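Local atomic coordinates of annexin B22 (Schistosoma mansoni, PDB entry 4MDU), a protein that binds acidic phospholipid membranes in a calcium-dependent manner, aggregates liposomes when calcium is present and is likely to promote membrane fusion. Residues G261-L264 against L265-I268; S39-A42 against E43-H46; G336-L339 against L340-V343. One frame throughout, in Å; residues are numbered along the deposited sequence.

Contact 1: residues G261-L264 against L265-I268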
loop_
_atom_site.group_PDB
_atom_site.type_symbol
_atom_site.label_atom_id
_atom_site.label_comp_id
_atom_site.label_asym_id
_atom_site.label_seq_id
_atom_site.Cartn_x
_atom_site.Cartn_y
_atom_site.Cartn_z
ATOM N N GLY B 261 6.092 -26.526 -10.670
ATOM C CA GLY B 261 7.090 -26.478 -9.610
ATOM C C GLY B 261 7.296 -25.109 -8.984
ATOM O O GLY B 261 8.368 -24.805 -8.467
ATOM N N LYS B 262 6.259 -24.285 -9.029
ATOM C CA LYS B 262 6.279 -22.963 -8.416
ATOM C C LYS B 262 4.864 -22.722 -7.879
ATOM O O LYS B 262 3.887 -23.023 -8.571
ATOM C CB LYS B 262 6.681 -21.918 -9.468
ATOM C CG LYS B 262 6.658 -20.459 -9.010
ATOM C CD LYS B 262 7.436 -19.570 -9.986
ATOM C CE LYS B 262 7.314 -18.087 -9.629
ATOM N NZ LYS B 262 8.398 -17.249 -10.237
ATOM N N THR B 263 4.726 -22.241 -6.644
ATOM C CA THR B 263 3.374 -22.043 -6.116
ATOM C C THR B 263 2.617 -21.037 -6.970
ATOM O O THR B 263 3.221 -20.203 -7.650
ATOM C CB THR B 263 3.332 -21.601 -4.631
ATOM O OG1 THR B 263 3.869 -20.277 -4.494
ATOM C CG2 THR B 263 4.121 -22.562 -3.765
ATOM N N LEU B 264 1.294 -21.133 -6.950
ATOM C CA LEU B 264 0.466 -20.170 -7.659
ATOM C C LEU B 264 0.637 -18.804 -7.001
ATOM O O LEU B 264 0.671 -17.775 -7.677
ATOM C CB LEU B 264 -0.998 -20.604 -7.643
ATOM C CG LEU B 264 -1.977 -19.581 -8.220
ATOM C CD1 LEU B 264 -1.551 -19.131 -9.618
ATOM C CD2 LEU B 264 -3.385 -20.168 -8.224
ATOM N N LEU B 265 0.769 -18.805 -5.678
ATOM C CA LEU B 265 1.048 -17.569 -4.940
ATOM C C LEU B 265 2.340 -16.923 -5.435
ATOM O O LEU B 265 2.361 -15.734 -5.769
ATOM C CB LEU B 265 1.141 -17.833 -3.427
ATOM C CG LEU B 265 1.352 -16.578 -2.564
ATOM C CD1 LEU B 265 0.164 -15.617 -2.691
ATOM C CD2 LEU B 265 1.607 -16.926 -1.099
ATOM N N GLU B 266 3.416 -17.709 -5.485
ATOM C CA GLU B 266 4.704 -17.199 -5.932
ATOM C C GLU B 266 4.553 -16.588 -7.298
ATOM O O GLU B 266 5.090 -15.522 -7.584
ATOM C CB GLU B 266 5.737 -18.324 -6.009
ATOM C CG GLU B 266 6.384 -18.661 -4.684
ATOM C CD GLU B 266 7.240 -19.918 -4.756
ATOM O OE1 GLU B 266 7.089 -20.702 -5.722
ATOM O OE2 GLU B 266 8.065 -20.119 -3.840
ATOM N N HIS B 267 3.832 -17.297 -8.153
ATOM C CA HIS B 267 3.620 -16.863 -9.520
ATOM C C HIS B 267 2.987 -15.485 -9.510
ATOM O O HIS B 267 3.506 -14.539 -10.108
ATOM C CB HIS B 267 2.734 -17.870 -10.260
ATOM C CG HIS B 267 2.492 -17.523 -11.693
ATOM N ND1 HIS B 267 3.516 -17.301 -12.586
ATOM C CD2 HIS B 267 1.343 -17.360 -12.389
ATOM C CE1 HIS B 267 3.011 -17.020 -13.773
ATOM N NE2 HIS B 267 1.692 -17.052 -13.681
ATOM N N ILE B 268 1.862 -15.372 -8.817
ATOM C CA ILE B 268 1.156 -14.097 -8.737
ATOM C C ILE B 268 2.068 -13.010 -8.189
ATOM O O ILE B 268 2.124 -11.904 -8.719
ATOM C CB ILE B 268 -0.115 -14.220 -7.888
ATOM C CG1 ILE B 268 -1.199 -14.939 -8.715
ATOM C CG2 ILE B 268 -0.564 -12.844 -7.397
ATOM C CD1 ILE B 268 -2.483 -15.192 -7.994
#
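The hydroxyl OG1 of T263 accepts the backbone N-H of E266 at 2.8 Å, OG1 to N, and E266 returns the favour: its OE1 takes the N-H of T263, N to OE1 3.0 Å. This reciprocal pair is a capping box, set at the N-cap of helix 264-271 in the third annexin repeat, just after the chain has left helix 246-260 through G261. The first bond depends on the threonine rotamer, which swings OG1 between the backbone N and the carbonyl carbon (chi1 68°) so that it faces the opening turn. The second is less regular, since the amide meets OE1 from above the carboxylate, 41° out of its plane. The two side chains cross at about a right angle, and CG of E266 passes only 3.0 Å from OG1 of T263. K262 lays its extended chain against this turn, its CG 3.3 Å from OE1 of E266, while NZ runs on to a weak hydrogen bond with S270. Behind the cap, T263 O accepts from H267 N and L264 O from I268 N, the first regular rungs of the helix. L264 and I268 pack inward against I241 and L284. H267 has its polar partner outside this turn, NE2 being bonded to L222 O, and the edge of its imidazole, near the ring plane, receives methyl CD1 of L264.

Contact 2: residues S39-A42 against E43-H46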
loop_
_atom_site.group_PDB
_atom_site.type_symbol
_atom_site.label_atom_id
_atom_site.label_comp_id
_atom_site.label_asym_id
_atom_site.label_seq_id
_atom_site.Cartn_x
_atom_site.Cartn_y
_atom_site.Cartn_z
ATOM N N SER B 39 -36.757 -11.363 22.608
ATOM C CA SER B 39 -37.450 -10.523 23.579
ATOM C C SER B 39 -36.743 -10.510 24.923
ATOM O O SER B 39 -36.623 -9.456 25.546
ATOM C CB SER B 39 -38.902 -10.958 23.755
ATOM O OG SER B 39 -38.984 -12.358 23.887
ATOM N N ALA B 40 -36.275 -11.672 25.371
ATOM C CA ALA B 40 -35.581 -11.743 26.657
ATOM C C ALA B 40 -34.324 -10.877 26.646
ATOM O O ALA B 40 -34.031 -10.176 27.612
ATOM C CB ALA B 40 -35.236 -13.177 27.007
ATOM N N ASP B 41 -33.581 -10.923 25.546
ATOM C CA ASP B 41 -32.396 -10.083 25.416
ATOM C C ASP B 41 -32.773 -8.613 25.368
ATOM O O ASP B 41 -32.134 -7.774 26.009
ATOM C CB ASP B 41 -31.595 -10.477 24.178
ATOM C CG ASP B 41 -30.760 -11.708 24.412
ATOM O OD1 ASP B 41 -30.352 -11.915 25.572
ATOM O OD2 ASP B 41 -30.516 -12.458 23.450
ATOM N N ALA B 42 -33.809 -8.310 24.587
ATOM C CA ALA B 42 -34.366 -6.961 24.530
ATOM C C ALA B 42 -34.662 -6.440 25.934
ATOM O O ALA B 42 -34.245 -5.340 26.293
ATOM C CB ALA B 42 -35.641 -6.938 23.665
ATOM N N GLU B 43 -35.391 -7.235 26.719
ATOM C CA GLU B 43 -35.740 -6.853 28.084
ATOM C C GLU B 43 -34.485 -6.529 28.864
ATOM O O GLU B 43 -34.386 -5.473 29.482
ATOM C CB GLU B 43 -36.503 -7.968 28.805
ATOM C CG GLU B 43 -38.001 -8.000 28.532
ATOM C CD GLU B 43 -38.758 -8.887 29.516
ATOM O OE1 GLU B 43 -38.119 -9.448 30.432
ATOM O OE2 GLU B 43 -39.994 -9.019 29.376
ATOM N N ARG B 44 -33.525 -7.449 28.830
ATOM C CA ARG B 44 -32.281 -7.282 29.575
ATOM C C ARG B 44 -31.519 -6.025 29.168
ATOM O O ARG B 44 -31.022 -5.288 30.027
ATOM C CB ARG B 44 -31.391 -8.523 29.457
ATOM C CG ARG B 44 -31.965 -9.737 30.161
ATOM C CD ARG B 44 -30.959 -10.876 30.238
ATOM N NE ARG B 44 -31.605 -12.166 30.471
ATOM C CZ ARG B 44 -31.873 -13.050 29.513
ATOM N NH1 ARG B 44 -31.545 -12.786 28.252
ATOM N NH2 ARG B 44 -32.464 -14.200 29.816
ATOM N N LEU B 45 -31.427 -5.775 27.865
ATOM C CA LEU B 45 -30.796 -4.547 27.404
ATOM C C LEU B 45 -31.558 -3.364 27.974
ATOM O O LEU B 45 -30.968 -2.424 28.510
ATOM C CB LEU B 45 -30.751 -4.484 25.878
ATOM C CG LEU B 45 -29.776 -5.486 25.245
ATOM C CD1 LEU B 45 -29.955 -5.586 23.729
ATOM C CD2 LEU B 45 -28.332 -5.140 25.627
ATOM N N HIS B 46 -32.879 -3.429 27.883
ATOM C CA HIS B 46 -33.709 -2.336 28.367
ATOM C C HIS B 46 -33.426 -2.010 29.838
ATOM O O HIS B 46 -33.207 -0.850 30.197
ATOM C CB HIS B 46 -35.182 -2.670 28.164
ATOM C CG HIS B 46 -36.086 -1.491 28.316
ATOM N ND1 HIS B 46 -36.800 -1.246 29.468
ATOM C CD2 HIS B 46 -36.384 -0.483 27.464
ATOM C CE1 HIS B 46 -37.506 -0.141 29.316
ATOM N NE2 HIS B 46 -37.272 0.342 28.109
#
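R44 reaches back along helix 38-48 over A40 to grip D41, an i to i+3 salt bridge that can be followed atom by atom. Its CB stands 3.6 Å from the carbonyl O of D41 and equally near that of A40. With the first torsion placing CG anti to the carbonyl carbon (chi1 -68°), the chain turns toward the start of the helix, and CG comes to 3.3 Å from A40 O. CD follows at 4.1 Å from the same oxygen. The chain stays extended as far as NE, which carries the guanidinium back about one turn, to A40; there A40 O lies over one of its faces and the methyl CB of A40 sits 4.1 Å from NH2. At the tip, NH1 of R44 meets OD1 of D41 at 3.1 Å, the carboxylate oxygen lying at the guanidinium edge, in its plane. The two flat groups are nevertheless turned 61° from each other, so a single oxygen faces a single nitrogen rather than two facing two. The other oxygen of D41, OD2, forms a salt bridge with NE of R66, and the shared carboxylate thus joins the surface arginine to a second one beyond helix 56-63. Beneath, the backbone repeats its i to i+4 bonds, among them L45 N to D41 O at 2.8 Å. L45 packs on I62, L63 and I74, and H46 stacks on Y82. This is an amphipathic helix of the first annexin repeat, leading directly into the calcium-binding loop that begins near M49.

Contact 3: residues G336-L339 against L340-V343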
loop_
_atom_site.group_PDB
_atom_site.type_symbol
_atom_site.label_atom_id
_atom_site.label_comp_id
_atom_site.label_asym_id
_atom_site.label_seq_id
_atom_site.Cartn_x
_atom_site.Cartn_y
_atom_site.Cartn_z
ATOM N N GLY B 336 3.613 -14.973 18.198
ATOM C CA GLY B 336 4.155 -15.369 19.489
ATOM C C GLY B 336 3.419 -14.769 20.669
ATOM O O GLY B 336 3.898 -14.804 21.793
ATOM N N LYS B 337 2.236 -14.239 20.404
ATOM C CA LYS B 337 1.415 -13.573 21.407
ATOM C C LYS B 337 -0.058 -13.737 21.012
ATOM O O LYS B 337 -0.386 -13.701 19.830
ATOM C CB LYS B 337 1.796 -12.097 21.457
ATOM C CG LYS B 337 0.803 -11.186 22.137
ATOM C CD LYS B 337 1.394 -9.792 22.228
ATOM C CE LYS B 337 0.538 -8.851 23.053
ATOM N NZ LYS B 337 1.228 -7.533 23.247
ATOM N N SER B 338 -0.933 -13.954 21.990
ATOM C CA SER B 338 -2.353 -14.116 21.718
ATOM C C SER B 338 -2.945 -12.869 21.063
ATOM O O SER B 338 -2.513 -11.744 21.339
ATOM C CB SER B 338 -3.118 -14.411 23.007
ATOM O OG SER B 338 -3.270 -13.228 23.783
ATOM N N LEU B 339 -3.943 -13.077 20.206
ATOM C CA LEU B 339 -4.687 -11.973 19.611
ATOM C C LEU B 339 -5.400 -11.201 20.721
ATOM O O LEU B 339 -5.452 -9.963 20.712
ATOM C CB LEU B 339 -5.719 -12.497 18.608
ATOM C CG LEU B 339 -6.616 -11.423 17.974
ATOM C CD1 LEU B 339 -5.781 -10.395 17.190
ATOM C CD2 LEU B 339 -7.655 -12.071 17.044
ATOM N N LEU B 340 -5.976 -11.949 21.657
ATOM C CA LEU B 340 -6.530 -11.373 22.874
ATOM C C LEU B 340 -5.563 -10.353 23.484
ATOM O O LEU B 340 -5.923 -9.190 23.679
ATOM C CB LEU B 340 -6.833 -12.468 23.896
ATOM C CG LEU B 340 -7.455 -11.929 25.188
ATOM C CD1 LEU B 340 -8.825 -11.346 24.920
ATOM C CD2 LEU B 340 -7.540 -13.022 26.248
ATOM N N ASN B 341 -4.334 -10.774 23.783
ATOM C CA ASN B 341 -3.403 -9.857 24.440
ATOM C C ASN B 341 -2.974 -8.707 23.535
ATOM O O ASN B 341 -2.717 -7.612 24.019
ATOM C CB ASN B 341 -2.166 -10.578 25.007
ATOM C CG ASN B 341 -2.475 -11.380 26.263
ATOM O OD1 ASN B 341 -3.328 -11.005 27.077
ATOM N ND2 ASN B 341 -1.780 -12.496 26.425
ATOM N N ALA B 342 -2.879 -8.945 22.225
ATOM C CA ALA B 342 -2.492 -7.853 21.321
ATOM C C ALA B 342 -3.601 -6.809 21.316
ATOM O O ALA B 342 -3.350 -5.605 21.305
ATOM C CB ALA B 342 -2.238 -8.362 19.926
ATOM N N VAL B 343 -4.836 -7.289 21.366
ATOM C CA VAL B 343 -5.993 -6.409 21.286
ATOM C C VAL B 343 -6.099 -5.579 22.560
ATOM O O VAL B 343 -6.369 -4.372 22.515
ATOM C CB VAL B 343 -7.301 -7.209 21.016
ATOM C CG1 VAL B 343 -8.537 -6.322 21.239
ATOM C CG2 VAL B 343 -7.278 -7.769 19.589
HETATM O O HOH W 1 -0.014 -13.758 24.703
#
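The carboxamide of N341 has the hydroxyl of S338 above its plane, OG lying 3.2 Å from CG of N341, while its ND2 gives a hydrogen bond to a water at 2.8 Å. That water also accepts the N-H of S338, at 2.9 Å from N, and so bridges the loop to the first turn. OG and ND2 are close but badly angled for a bond; the hydroxyl instead accepts the backbone N-H of N341, OG to N 2.7 Å, which makes S338 the N-cap of helix 339-346. A chi1 of 76° turns OG back over the main chain, where it faces that amide. The extended chain of K337 crosses N341 at a slant, its CE 3.5 Å from N of A342, and its ammonium continues to a salt bridge with D345. On the inner side, CD1 of L339 touches CG2 of V343 at 3.9 Å, the leucine also resting on L324, M328 and Y331 of the preceding helix. A342 and V343 both pack on M302, a calcium-binding residue, and D346 lies at the end of the same helix. A side-chain N-cap with a water-bridged asparagine thus starts the helix that leads to a calcium ligand in the fourth annexin repeat.

Overall arrangement
Contacts 1 and 3 are counterparts in the third and fourth annexin repeats: each begins at a glycine of positive phi just after a helix, and a hydroxyl caps the next. In contact 1 a glutamate carboxylate accepts the cap residue's N-H directly; in contact 3 a water accepts it, and the asparagine donates to that water. Contact 2, within a helix of the first repeat, adds a salt bridge to the helical bonds. All three are partly buried: L264, L45 and L339 are buried, E266, R44 and N341 exposed, and D41 and H267 are buried polar groups with partners. None touches another; contacts 1 and 2 lie on opposite sides of the chain's centre, about 52 Å apart between centres.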